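Local coordinates for protein 3,4-dihydroxy-2-butanone 4-phosphate synthase (Acinetobacter baumannii, PDB 6MNZ) that probably catalyses the conversion of D-ribulose 5-phosphate to formate and 3,4-dihydroxy-2-butanone 4-phosphate, a step of riboflavin biosynthesis, at residues A[163-168]-A[176-181]; A[43-48]-A[54-59]; A[212-217]-A[221-226]; A[235-240]-A[335-340]. All blocks are in the same frame, centred on the assembly; numbering follows the deposited sequence.

The four contacts fall in two domains on opposite sides of the chain's centre. Contacts 1 and 2 belong to the DHBP synthase part and share one mixed sheet, in which strands 160-164 and 57-60 are neighbours. They touch through Glu164 and Leu55. Contacts 3 and 4 belong to the GTP cyclohydrolase II-like part, about 11 Å apart between centres, and share a second mixed sheet. Contacts 2 and 4 are buried and purely apolar, each setting a helix or its end against a strand or its lead-in. Contact 1 adds a salt bridge at its partly exposed end. Contact 3 differs most: it is a partly exposed hairpin held by backbone hydrogen bonds, with Arg212 and Thr213 on the surface.

Contact 1 of 4, residues A[163-168]-A[176-181]; sequences CEIIKE and ADLEIF
Lys167 NZ donates to Asp177 OD1 at 3.0 Å, a salt bridge that ties the loop after strand 160-164 to helix 175-184. This is a strand-loop-helix connection in the DHBP synthase domain. The ammonium group comes from above the carboxylate, 57° out of its plane. The lysine chain bends at chi3 (58°) and runs nearly perpendicular to the aspartate. Its CD lies 3.6 Å from Asp177 CG, so methylene groups also rest on the carboxylate. The other oxygen, Asp177 OD2, takes a weak hydrogen bond from Arg174 N. The carboxylate is thus held from the loop and from its own chain just before the helix.

Deeper in, Ile165 has its CB toward the helix and touches both Leu178 and Phe181. Ile165 CG2 and CB both meet Leu178 CD2. Phe181 carries CG anti to the backbone N (chi1 -176°), which turns its ring toward Ile165, and Ile165 CG2 lies over one ring face. Leu33 of strand 31-36 and Ile20 of strand 19-22 add to this apolar layer.

Glu164, just before Ile165, is predicted to be essential for catalysis. Its CB points away from the helix, whereas that of Ile165 points toward it. On the helix side, Ile165 CD1 ends 4.2 Å from Phe181 CD1.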
loop_
_atom_site.group_PDB
_atom_site.type_symbol
_atom_site.label_atom_id
_atom_site.label_comp_id
_atom_site.label_asym_id
_atom_site.label_seq_id
_atom_site.Cartn_x
_atom_site.Cartn_y
_atom_site.Cartn_z
ATOM N N CYS A 163 23.010 17.221 -6.269
ATOM C CA CYS A 163 23.913 17.093 -5.132
ATOM C C CYS A 163 23.416 18.002 -4.019
ATOM O O CYS A 163 23.223 19.201 -4.242
ATOM C CB CYS A 163 25.349 17.458 -5.530
ATOM S SG CYS A 163 26.625 17.043 -4.312
ATOM N N GLU A 164 23.325 17.460 -2.807
ATOM C CA GLU A 164 22.865 18.246 -1.670
ATOM C C GLU A 164 23.874 19.337 -1.327
ATOM O O GLU A 164 25.087 19.115 -1.356
ATOM C CB GLU A 164 22.642 17.346 -0.455
ATOM C CG GLU A 164 21.566 16.294 -0.640
ATOM C CD GLU A 164 22.113 14.984 -1.167
ATOM O OE1 GLU A 164 23.092 15.025 -1.941
ATOM O OE2 GLU A 164 21.724 13.925 -0.627
ATOM N N ILE A 165 23.363 20.495 -0.919
ATOM C CA ILE A 165 24.191 21.641 -0.560
ATOM C C ILE A 165 24.307 21.672 0.960
ATOM O O ILE A 165 23.333 21.957 1.666
ATOM C CB ILE A 165 23.610 22.950 -1.111
ATOM C CG1 ILE A 165 23.667 22.941 -2.642
ATOM C CG2 ILE A 165 24.372 24.153 -0.560
ATOM C CD1 ILE A 165 22.890 24.064 -3.304
ATOM N N ILE A 166 25.492 21.343 1.468
ATOM C CA ILE A 166 25.752 21.259 2.901
ATOM C C ILE A 166 26.599 22.458 3.302
ATOM O O ILE A 166 27.632 22.733 2.679
ATOM C CB ILE A 166 26.455 19.942 3.272
ATOM C CG1 ILE A 166 25.728 18.748 2.647
ATOM C CG2 ILE A 166 26.521 19.782 4.784
ATOM C CD1 ILE A 166 26.422 17.419 2.875
ATOM N N LYS A 167 26.185 23.146 4.363
ATOM C CA LYS A 167 26.916 24.317 4.824
ATOM C C LYS A 167 28.359 23.952 5.150
ATOM O O LYS A 167 28.675 22.808 5.489
ATOM C CB LYS A 167 26.233 24.919 6.052
ATOM C CG LYS A 167 24.857 25.508 5.758
ATOM C CD LYS A 167 24.179 26.020 7.022
ATOM C CE LYS A 167 25.020 27.082 7.715
ATOM N NZ LYS A 167 24.214 27.929 8.632
ATOM N N GLU A 168 29.244 24.945 5.032
ATOM C CA GLU A 168 30.556 24.851 5.664
ATOM C C GLU A 168 30.438 24.378 7.107
ATOM O O GLU A 168 31.123 23.431 7.511
ATOM C CB GLU A 168 31.258 26.210 5.601
ATOM C CG GLU A 168 32.711 26.191 6.047
ATOM C CD GLU A 168 33.221 27.570 6.423
ATOM O OE1 GLU A 168 32.518 28.280 7.172
ATOM O OE2 GLU A 168 34.405 27.857 6.144
ATOM N N ALA A 176 17.615 30.287 3.742
ATOM C CA ALA A 176 18.498 31.418 4.007
ATOM C C ALA A 176 19.894 31.170 3.449
ATOM O O ALA A 176 20.402 31.954 2.639
ATOM C CB ALA A 176 18.561 31.686 5.511
ATOM N N ASP A 177 20.514 30.054 3.839
ATOM C CA ASP A 177 21.874 29.770 3.396
ATOM C C ASP A 177 21.925 29.424 1.914
ATOM O O ASP A 177 22.907 29.750 1.238
ATOM C CB ASP A 177 22.464 28.630 4.225
ATOM C CG ASP A 177 22.235 28.813 5.713
ATOM O OD1 ASP A 177 23.019 29.548 6.348
ATOM O OD2 ASP A 177 21.214 28.307 6.223
ATOM N N LEU A 178 20.869 28.804 1.380
ATOM C CA LEU A 178 20.848 28.486 -0.044
ATOM C C LEU A 178 20.745 29.750 -0.888
ATOM O O LEU A 178 21.414 29.868 -1.922
ATOM C CB LEU A 178 19.689 27.540 -0.358
ATOM C CG LEU A 178 19.716 26.170 0.322
ATOM C CD1 LEU A 178 18.390 25.470 0.102
ATOM C CD2 LEU A 178 20.860 25.307 -0.183
ATOM N N GLU A 179 19.953 30.727 -0.438
ATOM C CA GLU A 179 19.829 31.980 -1.175
ATOM C C GLU A 179 21.173 32.688 -1.270
ATOM O O GLU A 179 21.564 33.168 -2.340
ATOM C CB GLU A 179 18.798 32.885 -0.499
ATOM C CG GLU A 179 17.360 32.436 -0.666
ATOM C CD GLU A 179 16.375 33.400 -0.030
ATOM O OE1 GLU A 179 16.700 33.966 1.035
ATOM O OE2 GLU A 179 15.243 33.519 -0.543
ATOM N N ILE A 180 21.892 32.772 -0.149
ATOM C CA ILE A 180 23.248 33.315 -0.167
ATOM C C ILE A 180 24.102 32.560 -1.177
ATOM O O ILE A 180 24.809 33.161 -1.993
ATOM C CB ILE A 180 23.867 33.260 1.241
ATOM C CG1 ILE A 180 23.025 34.075 2.226
ATOM C CG2 ILE A 180 25.299 33.775 1.212
ATOM C CD1 ILE A 180 23.327 33.775 3.678
ATOM N N PHE A 181 24.132 31.230 -1.060
ATOM C CA PHE A 181 24.980 30.427 -1.933
ATOM C C PHE A 181 24.628 30.649 -3.399
ATOM O O PHE A 181 25.519 30.752 -4.249
ATOM C CB PHE A 181 24.845 28.949 -1.564
ATOM C CG PHE A 181 25.748 28.043 -2.346
ATOM C CD1 PHE A 181 25.313 27.464 -3.526
ATOM C CD2 PHE A 181 26.953 27.619 -1.809
ATOM C CE1 PHE A 181 26.144 26.632 -4.249
ATOM C CE2 PHE A 181 27.804 26.817 -2.539
ATOM C CZ PHE A 181 27.389 26.301 -3.750
#

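Contact 2 of 4, residues A[43-48]-A[54-59]; sequences EDINFM and GLVCLT
Helix 42-52 and the chain leading into strand 57-60 come nearest at Met48 and Val56, whose CA atoms are 7.1 Å apart. No hydrogen bond crosses between the two segments. Within the helix, Phe47 N bonds to Glu43 O and Met48 N to Asp44 O, so the regular helical turn fixes where Ile45 and Met48 stand. They are three positions apart in sequence, so they stand near each other on one side of the helix.

Val56 carries the other half of the contact. Its CB points at the helix and its two methyls divide the work. CG2 meets Met48 CB at 3.9 Å, close to the helix backbone. CG1 is anti to the backbone N (chi1 170°) and reaches Ile45 CD1 at 4.2 Å. The valine therefore sits between a methionine root and an isoleucine tip. Beyond CG the Met48 chain runs extended, and it is the CB, at its base, that makes the nearest approach to the valine. All three residues are buried, and the contact is wholly apolar.

The arrangement packs a helix against a sheet in the DHBP synthase domain. The side chains of Val56 and Glu164 are about 7 Å apart at their nearest atoms, and Glu164 is predicted to be essential for catalysis. Val161 of strand 160-164 touches both Met48 and Val56. Met48 also rests on Cys163 of that strand and on Leu33 and Ile35 of strand 31-36, while Ile45 meets Val40 in a loop.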
loop_
_atom_site.group_PDB
_atom_site.type_symbol
_atom_site.label_atom_id
_atom_site.label_comp_id
_atom_site.label_asym_id
_atom_site.label_seq_id
_atom_site.Cartn_x
_atom_site.Cartn_y
_atom_site.Cartn_z
ATOM N N GLU A 43 34.303 19.348 -14.753
ATOM C CA GLU A 43 34.348 20.476 -13.830
ATOM C C GLU A 43 33.008 20.720 -13.151
ATOM O O GLU A 43 32.978 21.320 -12.071
ATOM C CB GLU A 43 34.790 21.745 -14.560
ATOM C CG GLU A 43 36.214 22.191 -14.246
ATOM C CD GLU A 43 36.475 22.342 -12.757
ATOM O OE1 GLU A 43 37.292 21.564 -12.220
ATOM O OE2 GLU A 43 35.759 23.129 -12.101
ATOM N N ASP A 44 31.914 20.187 -13.699
ATOM C CA ASP A 44 30.622 20.310 -13.033
ATOM C C ASP A 44 30.532 19.377 -11.831
ATOM O O ASP A 44 30.144 19.804 -10.737
ATOM C CB ASP A 44 29.493 20.026 -14.022
ATOM C CG ASP A 44 29.357 21.107 -15.074
ATOM O OD1 ASP A 44 29.004 22.248 -14.711
ATOM O OD2 ASP A 44 29.530 20.798 -16.272
ATOM N N ILE A 45 30.983 18.132 -11.985
ATOM C CA ILE A 45 31.033 17.218 -10.848
ATOM C C ILE A 45 31.973 17.756 -9.779
ATOM O O ILE A 45 31.688 17.671 -8.578
ATOM C CB ILE A 45 31.453 15.809 -11.309
ATOM C CG1 ILE A 45 30.546 15.314 -12.438
ATOM C CG2 ILE A 45 31.421 14.836 -10.139
ATOM C CD1 ILE A 45 29.069 15.318 -12.096
ATOM N N ASN A 46 33.089 18.360 -10.195
ATOM C CA ASN A 46 34.065 18.847 -9.226
ATOM C C ASN A 46 33.511 20.016 -8.422
ATOM O O ASN A 46 33.760 20.119 -7.216
ATOM C CB ASN A 46 35.355 19.255 -9.936
ATOM C CG ASN A 46 36.432 19.706 -8.969
ATOM O OD1 ASN A 46 36.941 20.822 -9.067
ATOM N ND2 ASN A 46 36.774 18.844 -8.017
ATOM N N PHE A 47 32.790 20.929 -9.079
ATOM C CA PHE A 47 32.107 21.989 -8.347
ATOM C C PHE A 47 31.121 21.413 -7.341
ATOM O O PHE A 47 31.002 21.917 -6.218
ATOM C CB PHE A 47 31.390 22.925 -9.318
ATOM C CG PHE A 47 30.670 24.057 -8.646
ATOM C CD1 PHE A 47 29.327 23.949 -8.330
ATOM C CD2 PHE A 47 31.337 25.224 -8.321
ATOM C CE1 PHE A 47 28.685 24.949 -7.627
ATOM C CE2 PHE A 47 30.705 26.219 -7.606
ATOM C CZ PHE A 47 29.365 26.102 -7.300
ATOM N N MET A 48 30.476 20.299 -7.689
ATOM C CA MET A 48 29.473 19.718 -6.803
ATOM C C MET A 48 30.118 19.153 -5.543
ATOM O O MET A 48 29.739 19.515 -4.425
ATOM C CB MET A 48 28.693 18.634 -7.544
ATOM C CG MET A 48 27.652 19.182 -8.502
ATOM S SD MET A 48 26.550 17.904 -9.124
ATOM C CE MET A 48 25.092 18.869 -9.513
ATOM N N GLY A 54 27.400 17.209 -0.929
ATOM C CA GLY A 54 26.502 16.087 -0.767
ATOM C C GLY A 54 26.839 14.926 -1.685
ATOM O O GLY A 54 27.896 14.866 -2.315
ATOM N N LEU A 55 25.897 13.993 -1.766
ATOM C CA LEU A 55 25.996 12.882 -2.702
ATOM C C LEU A 55 25.655 13.365 -4.106
ATOM O O LEU A 55 24.531 13.809 -4.361
ATOM C CB LEU A 55 25.058 11.753 -2.285
ATOM C CG LEU A 55 25.651 10.629 -1.436
ATOM C CD1 LEU A 55 24.541 9.695 -0.954
ATOM C CD2 LEU A 55 26.700 9.859 -2.215
ATOM N N VAL A 56 26.586 13.175 -5.039
ATOM C CA VAL A 56 26.289 13.359 -6.454
ATOM C C VAL A 56 25.439 12.192 -6.938
ATOM O O VAL A 56 25.862 11.031 -6.879
ATOM C CB VAL A 56 27.580 13.483 -7.271
ATOM C CG1 VAL A 56 27.275 13.439 -8.761
ATOM C CG2 VAL A 56 28.306 14.768 -6.905
ATOM N N CYS A 57 24.266 12.502 -7.480
ATOM C CA CYS A 57 23.317 11.499 -7.935
ATOM C C CYS A 57 22.844 11.860 -9.336
ATOM O O CYS A 57 23.148 12.941 -9.848
ATOM C CB CYS A 57 22.129 11.385 -6.973
ATOM S SG CYS A 57 22.575 10.752 -5.338
ATOM N N LEU A 58 22.300 10.857 -10.027
ATOM C CA LEU A 58 21.935 10.965 -11.440
ATOM C C LEU A 58 20.480 10.530 -11.585
ATOM O O LEU A 58 20.172 9.339 -11.489
ATOM C CB LEU A 58 22.852 10.120 -12.318
ATOM C CG LEU A 58 22.340 9.931 -13.748
ATOM C CD1 LEU A 58 22.116 11.273 -14.416
ATOM C CD2 LEU A 58 23.269 9.050 -14.570
ATOM N N THR A 59 19.574 11.496 -11.677
ATOM C CA THR A 59 18.158 11.182 -11.792
ATOM C C THR A 59 17.853 10.615 -13.175
ATOM O O THR A 59 18.370 11.108 -14.182
ATOM C CB THR A 59 17.328 12.437 -11.530
ATOM O OG1 THR A 59 17.578 13.401 -12.560
ATOM C CG2 THR A 59 17.696 13.038 -10.177
#

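Contact 3 of 4, residues A[212-217]-A[221-226]; sequences RTIQTE and FELYRY
Phe221 opens the pairing with Ile214, exchanging two backbone hydrogen bonds. Ile214 N gives to Phe221 O at 2.9 Å and Phe221 N to Ile214 O at 3.0 Å. Ile214 CG1 stands between its backbone N and carbonyl carbon (chi1 48°). This brings CD1 to within 3.6 Å of Phe221 CB. Thr216 OG1 lies in the plane of the Phe221 ring, at its edge beside CD1.

Glu222 comes next, in a non-hydrogen-bonded pair with Thr213. Both side chains lie on the sheet face opposite that of Ile214 and Phe221. The Glu222 chain bends at chi2 (-67°), and Thr213 OG1 donates to OE1 at 2.8 Å. The hydroxyl approaches on the syn side, 33° out of the carboxylate plane.

Leu223 returns to the face of Phe221. Leu223 N bonds to Arg212 O at 2.7 Å; the return bond, Arg212 N to Leu223 O, is weak. Leu223 CD1 meets Ile214 CD1 at 3.6 Å, and the two side chains cross at about a right angle. Further along, Arg225 forms a salt bridge with Asp210.

Leu261 of the second subunit packs on Ile214 and Thr216. The arrangement is an antiparallel beta hairpin of strands 206-215 and 220-228 in the GTP cyclohydrolase II-like domain, in which 206-215 is the outermost strand of the sheet within this chain.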
loop_
_atom_site.group_PDB
_atom_site.type_symbol
_atom_site.label_atom_id
_atom_site.label_comp_id
_atom_site.label_asym_id
_atom_site.label_seq_id
_atom_site.Cartn_x
_atom_site.Cartn_y
_atom_site.Cartn_z
ATOM N N ARG A 212 -21.105 9.330 -16.586
ATOM C CA ARG A 212 -22.106 8.429 -16.038
ATOM C C ARG A 212 -23.161 9.265 -15.330
ATOM O O ARG A 212 -22.937 10.432 -14.998
ATOM C CB ARG A 212 -21.487 7.411 -15.072
ATOM C CG ARG A 212 -20.768 6.254 -15.750
ATOM C CD ARG A 212 -19.865 5.515 -14.771
ATOM N NE ARG A 212 -20.630 4.796 -13.754
ATOM C CZ ARG A 212 -21.176 3.597 -13.931
ATOM N NH1 ARG A 212 -21.067 2.975 -15.099
ATOM N NH2 ARG A 212 -21.857 3.027 -12.946
ATOM N N THR A 213 -24.276 8.620 -14.994
ATOM C CA THR A 213 -25.286 9.200 -14.121
ATOM C C THR A 213 -25.498 8.288 -12.923
ATOM O O THR A 213 -25.668 7.074 -13.084
ATOM C CB THR A 213 -26.612 9.411 -14.857
ATOM O OG1 THR A 213 -26.428 10.359 -15.915
ATOM C CG2 THR A 213 -27.671 9.929 -13.895
ATOM N N ILE A 214 -25.557 8.885 -11.735
ATOM C CA ILE A 214 -25.674 8.146 -10.487
ATOM C C ILE A 214 -26.871 8.684 -9.719
ATOM O O ILE A 214 -27.151 9.887 -9.737
ATOM C CB ILE A 214 -24.393 8.258 -9.634
ATOM C CG1 ILE A 214 -23.950 9.719 -9.541
ATOM C CG2 ILE A 214 -23.287 7.403 -10.227
ATOM C CD1 ILE A 214 -23.054 10.007 -8.366
ATOM N N GLN A 215 -27.475 7.815 -8.918
ATOM C CA GLN A 215 -28.647 8.159 -8.124
ATOM C C GLN A 215 -28.257 8.134 -6.654
ATOM O O GLN A 215 -27.755 7.118 -6.160
ATOM C CB GLN A 215 -29.800 7.194 -8.398
ATOM C CG GLN A 215 -30.164 7.078 -9.866
ATOM C CD GLN A 215 -30.528 8.418 -10.479
ATOM O OE1 GLN A 215 -30.934 9.343 -9.775
ATOM N NE2 GLN A 215 -30.420 8.514 -11.798
ATOM N N THR A 216 -28.386 9.280 -5.992
ATOM C CA THR A 216 -27.894 9.468 -4.638
ATOM C C THR A 216 -29.029 9.932 -3.736
ATOM O O THR A 216 -30.016 10.513 -4.195
ATOM C CB THR A 216 -26.751 10.489 -4.606
ATOM O OG1 THR A 216 -25.838 10.220 -5.677
ATOM C CG2 THR A 216 -26.012 10.421 -3.292
ATOM N N GLU A 217 -28.798 9.819 -2.426
ATOM C CA GLU A 217 -29.737 10.362 -1.454
ATOM C C GLU A 217 -29.819 11.882 -1.504
ATOM O O GLU A 217 -30.789 12.451 -0.989
ATOM C CB GLU A 217 -29.346 9.914 -0.045
ATOM C CG GLU A 217 -29.155 8.411 0.090
ATOM C CD GLU A 217 -29.534 7.884 1.464
ATOM O OE1 GLU A 217 -30.122 8.644 2.262
ATOM O OE2 GLU A 217 -29.225 6.711 1.753
ATOM N N PHE A 221 -26.503 12.811 -9.927
ATOM C CA PHE A 221 -25.270 13.470 -10.325
ATOM C C PHE A 221 -24.787 12.893 -11.648
ATOM O O PHE A 221 -25.066 11.739 -11.983
ATOM C CB PHE A 221 -24.182 13.314 -9.256
ATOM C CG PHE A 221 -24.368 14.212 -8.069
ATOM C CD1 PHE A 221 -24.867 13.712 -6.879
ATOM C CD2 PHE A 221 -24.006 15.546 -8.131
ATOM C CE1 PHE A 221 -24.945 14.509 -5.756
ATOM C CE2 PHE A 221 -24.116 16.359 -7.019
ATOM C CZ PHE A 221 -24.572 15.836 -5.826
ATOM N N GLU A 222 -23.955 13.667 -12.339
ATOM C CA GLU A 222 -23.151 13.164 -13.445
ATOM C C GLU A 222 -21.742 12.856 -12.954
ATOM O O GLU A 222 -21.103 13.698 -12.316
ATOM C CB GLU A 222 -23.102 14.180 -14.587
ATOM C CG GLU A 222 -24.464 14.610 -15.095
ATOM C CD GLU A 222 -25.217 13.483 -15.776
ATOM O OE1 GLU A 222 -24.581 12.466 -16.126
ATOM O OE2 GLU A 222 -26.433 13.639 -16.015
ATOM N N LEU A 223 -21.276 11.636 -13.226
ATOM C CA LEU A 223 -19.959 11.180 -12.794
ATOM C C LEU A 223 -18.970 11.383 -13.935
ATOM O O LEU A 223 -18.944 10.594 -14.884
ATOM C CB LEU A 223 -20.009 9.713 -12.375
ATOM C CG LEU A 223 -19.167 9.309 -11.168
ATOM C CD1 LEU A 223 -19.814 9.796 -9.886
ATOM C CD2 LEU A 223 -18.979 7.801 -11.139
ATOM N N TYR A 224 -18.020 12.292 -13.732
ATOM C CA TYR A 224 -16.869 12.442 -14.615
ATOM C C TYR A 224 -15.663 11.777 -13.960
ATOM O O TYR A 224 -15.271 12.150 -12.850
ATOM C CB TYR A 224 -16.602 13.919 -14.904
ATOM C CG TYR A 224 -17.758 14.633 -15.577
ATOM C CD1 TYR A 224 -17.604 15.202 -16.834
ATOM C CD2 TYR A 224 -18.937 14.892 -14.889
ATOM C CE1 TYR A 224 -18.614 15.956 -17.406
ATOM C CE2 TYR A 224 -19.997 15.535 -15.504
ATOM C CZ TYR A 224 -19.825 16.072 -16.761
ATOM O OH TYR A 224 -20.841 16.788 -17.349
ATOM N N ARG A 225 -15.170 10.705 -14.580
ATOM C CA ARG A 225 -13.935 10.055 -14.160
ATOM C C ARG A 225 -12.747 10.630 -14.923
ATOM O O ARG A 225 -12.711 10.577 -16.156
ATOM C CB ARG A 225 -14.028 8.543 -14.383
ATOM C CG ARG A 225 -14.861 7.818 -13.334
ATOM C CD ARG A 225 -15.284 6.430 -13.800
ATOM N NE ARG A 225 -14.447 5.379 -13.224
ATOM C CZ ARG A 225 -13.503 4.712 -13.884
ATOM N NH1 ARG A 225 -13.282 4.940 -15.175
ATOM N NH2 ARG A 225 -12.820 3.759 -13.263
ATOM N N TYR A 226 -11.737 11.084 -14.184
ATOM C CA TYR A 226 -10.532 11.661 -14.761
ATOM C C TYR A 226 -9.310 10.838 -14.376
ATOM O O TYR A 226 -9.298 10.156 -13.347
ATOM C CB TYR A 226 -10.341 13.107 -14.299
ATOM C CG TYR A 226 -11.375 14.059 -14.845
ATOM C CD1 TYR A 226 -12.587 14.247 -14.196
ATOM C CD2 TYR A 226 -11.148 14.764 -16.018
ATOM C CE1 TYR A 226 -13.479 15.209 -14.623
ATOM C CE2 TYR A 226 -12.021 15.744 -16.436
ATOM C CZ TYR A 226 -13.234 15.884 -15.800
ATOM O OH TYR A 226 -14.192 16.718 -16.328
#

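Contact 4 of 4, residues A[235-240]-A[335-340]; sequences HLALVK and RDLGVE
Strand 235-239 passes the C-terminal end of helix 320-336, with Val239 CA and Leu337 CA 8.7 Å apart. The helix closes in a Schellman motif. Gly338 has positive phi (86°), and its N bonds back to Arg335 O at 2.8 Å. This turn ends the helix while Leu337 points at the strand.

The contact is apolar and rests on one leucine against two strand residues. Ala237 and Val239 are two apart in the strand, so both point toward segment 335-340, while the CB of Leu238 between them points away. With CG anti to the carbonyl carbon (chi1 -63°), the branch of Leu337 is carried to the strand. There its CD1 touches both residues: Ala237 CB at 3.8 Å and Val239 CG2 at 3.8 Å. The valine and leucine side chains run alongside each other, pointing opposite ways. All three residues are buried.

This is a helix end packed on the mixed sheet of the GTP cyclohydrolase II-like domain. Tyr224 and Tyr226 of the adjacent strand 220-228 also touch Leu337. Asp336, next to it in sequence, binds Arg208 in a salt bridge and Tyr226 OH in a hydrogen bond. On the other side of strand 235-239, Leu236 and Leu238 meet Leu301 and Leu261 of the second subunit. The second leucine methyl, Leu337 CD2, reaches Val239 CG2 at 3.9 Å.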
loop_
_atom_site.group_PDB
_atom_site.type_symbol
_atom_site.label_atom_id
_atom_site.label_comp_id
_atom_site.label_asym_id
_atom_site.label_seq_id
_atom_site.Cartn_x
_atom_site.Cartn_y
_atom_site.Cartn_z
ATOM N N HIS A 235 -9.538 10.256 -10.637
ATOM C CA HIS A 235 -10.211 11.414 -10.066
ATOM C C HIS A 235 -11.653 11.498 -10.550
ATOM O O HIS A 235 -11.956 11.212 -11.711
ATOM C CB HIS A 235 -9.476 12.706 -10.426
ATOM C CG HIS A 235 -8.002 12.651 -10.178
ATOM N ND1 HIS A 235 -7.437 13.020 -8.978
ATOM C CD2 HIS A 235 -6.969 12.392 -11.014
ATOM C CE1 HIS A 235 -6.133 12.821 -9.033
ATOM N NE2 HIS A 235 -5.816 12.506 -10.275
ATOM N N LEU A 236 -12.525 12.001 -9.678
ATOM C CA LEU A 236 -13.944 12.116 -9.973
ATOM C C LEU A 236 -14.388 13.571 -9.904
ATOM O O LEU A 236 -13.764 14.405 -9.240
ATOM C CB LEU A 236 -14.781 11.278 -9.001
ATOM C CG LEU A 236 -14.485 9.780 -9.012
ATOM C CD1 LEU A 236 -15.185 9.105 -7.853
ATOM C CD2 LEU A 236 -14.909 9.160 -10.328
ATOM N N ALA A 237 -15.530 13.847 -10.534
ATOM C CA ALA A 237 -16.188 15.146 -10.412
ATOM C C ALA A 237 -17.692 14.924 -10.458
ATOM O O ALA A 237 -18.203 14.368 -11.436
ATOM C CB ALA A 237 -15.739 16.097 -11.519
ATOM N N LEU A 238 -18.351 15.139 -9.322
ATOM C CA LEU A 238 -19.805 15.096 -9.236
ATOM C C LEU A 238 -20.381 16.459 -9.604
ATOM O O LEU A 238 -20.059 17.465 -8.963
ATOM C CB LEU A 238 -20.246 14.689 -7.832
ATOM C CG LEU A 238 -20.155 13.195 -7.515
ATOM C CD1 LEU A 238 -18.704 12.767 -7.379
ATOM C CD2 LEU A 238 -20.932 12.868 -6.249
ATOM N N VAL A 239 -21.171 16.499 -10.677
ATOM C CA VAL A 239 -21.725 17.738 -11.208
ATOM C C VAL A 239 -23.242 17.693 -11.075
ATOM O O VAL A 239 -23.861 16.641 -11.270
ATOM C CB VAL A 239 -21.319 17.959 -12.680
ATOM C CG1 VAL A 239 -21.882 19.274 -13.195
ATOM C CG2 VAL A 239 -19.807 17.932 -12.817
ATOM N N LYS A 240 -23.827 18.822 -10.677
ATOM C CA LYS A 240 -25.266 19.040 -10.763
ATOM C C LYS A 240 -25.512 20.334 -11.522
ATOM O O LYS A 240 -25.104 21.408 -11.068
ATOM C CB LYS A 240 -25.902 19.101 -9.370
ATOM C CG LYS A 240 -27.398 19.412 -9.363
ATOM C CD LYS A 240 -28.226 18.265 -9.936
ATOM C CE LYS A 240 -29.561 18.757 -10.480
ATOM N NZ LYS A 240 -30.678 17.829 -10.149
ATOM N N ARG A 335 -11.955 23.442 -15.221
ATOM C CA ARG A 335 -11.910 24.011 -16.563
ATOM C C ARG A 335 -12.495 23.051 -17.590
ATOM O O ARG A 335 -13.213 23.473 -18.504
ATOM C CB ARG A 335 -10.477 24.375 -16.939
ATOM C CG ARG A 335 -10.346 24.927 -18.352
ATOM C CD ARG A 335 -9.017 25.634 -18.555
ATOM N NE ARG A 335 -7.902 24.691 -18.580
ATOM C CZ ARG A 335 -6.806 24.787 -17.830
ATOM N NH1 ARG A 335 -6.641 25.800 -16.989
ATOM N NH2 ARG A 335 -5.858 23.869 -17.937
ATOM N N ASP A 336 -12.130 21.769 -17.507
ATOM C CA ASP A 336 -12.670 20.790 -18.442
ATOM C C ASP A 336 -14.187 20.720 -18.355
ATOM O O ASP A 336 -14.857 20.512 -19.372
ATOM C CB ASP A 336 -12.059 19.413 -18.174
ATOM C CG ASP A 336 -12.661 18.331 -19.047
ATOM O OD1 ASP A 336 -12.273 18.236 -20.230
ATOM O OD2 ASP A 336 -13.499 17.553 -18.542
ATOM N N LEU A 337 -14.746 20.940 -17.166
ATOM C CA LEU A 337 -16.190 21.022 -17.004
ATOM C C LEU A 337 -16.765 22.360 -17.449
ATOM O O LEU A 337 -17.991 22.485 -17.542
ATOM C CB LEU A 337 -16.560 20.767 -15.540
ATOM C CG LEU A 337 -16.211 19.373 -15.013
ATOM C CD1 LEU A 337 -16.295 19.325 -13.494
ATOM C CD2 LEU A 337 -17.120 18.322 -15.633
ATOM N N GLY A 338 -15.923 23.329 -17.793
ATOM C CA GLY A 338 -16.404 24.618 -18.245
ATOM C C GLY A 338 -16.703 25.603 -17.141
ATOM O O GLY A 338 -17.555 26.480 -17.321
ATOM N N VAL A 339 -16.048 25.472 -15.995
ATOM C CA VAL A 339 -16.232 26.402 -14.889
ATOM C C VAL A 339 -15.399 27.652 -15.138
ATOM O O VAL A 339 -14.254 27.576 -15.599
ATOM C CB VAL A 339 -15.855 25.732 -13.557
ATOM C CG1 VAL A 339 -16.062 26.692 -12.397
ATOM C CG2 VAL A 339 -16.669 24.463 -13.360
ATOM N N GLU A 340 -16.003 28.814 -14.891
ATOM C CA GLU A 340 -15.343 30.099 -15.094
ATOM C C GLU A 340 -15.481 31.052 -13.916
ATOM O O GLU A 340 -14.628 31.935 -13.764
ATOM C CB GLU A 340 -15.890 30.791 -16.354
ATOM C CG GLU A 340 -15.023 31.938 -16.863
ATOM C CD GLU A 340 -15.637 32.658 -18.049
ATOM O OE1 GLU A 340 -15.271 33.828 -18.287
ATOM O OE2 GLU A 340 -16.497 32.063 -18.732
#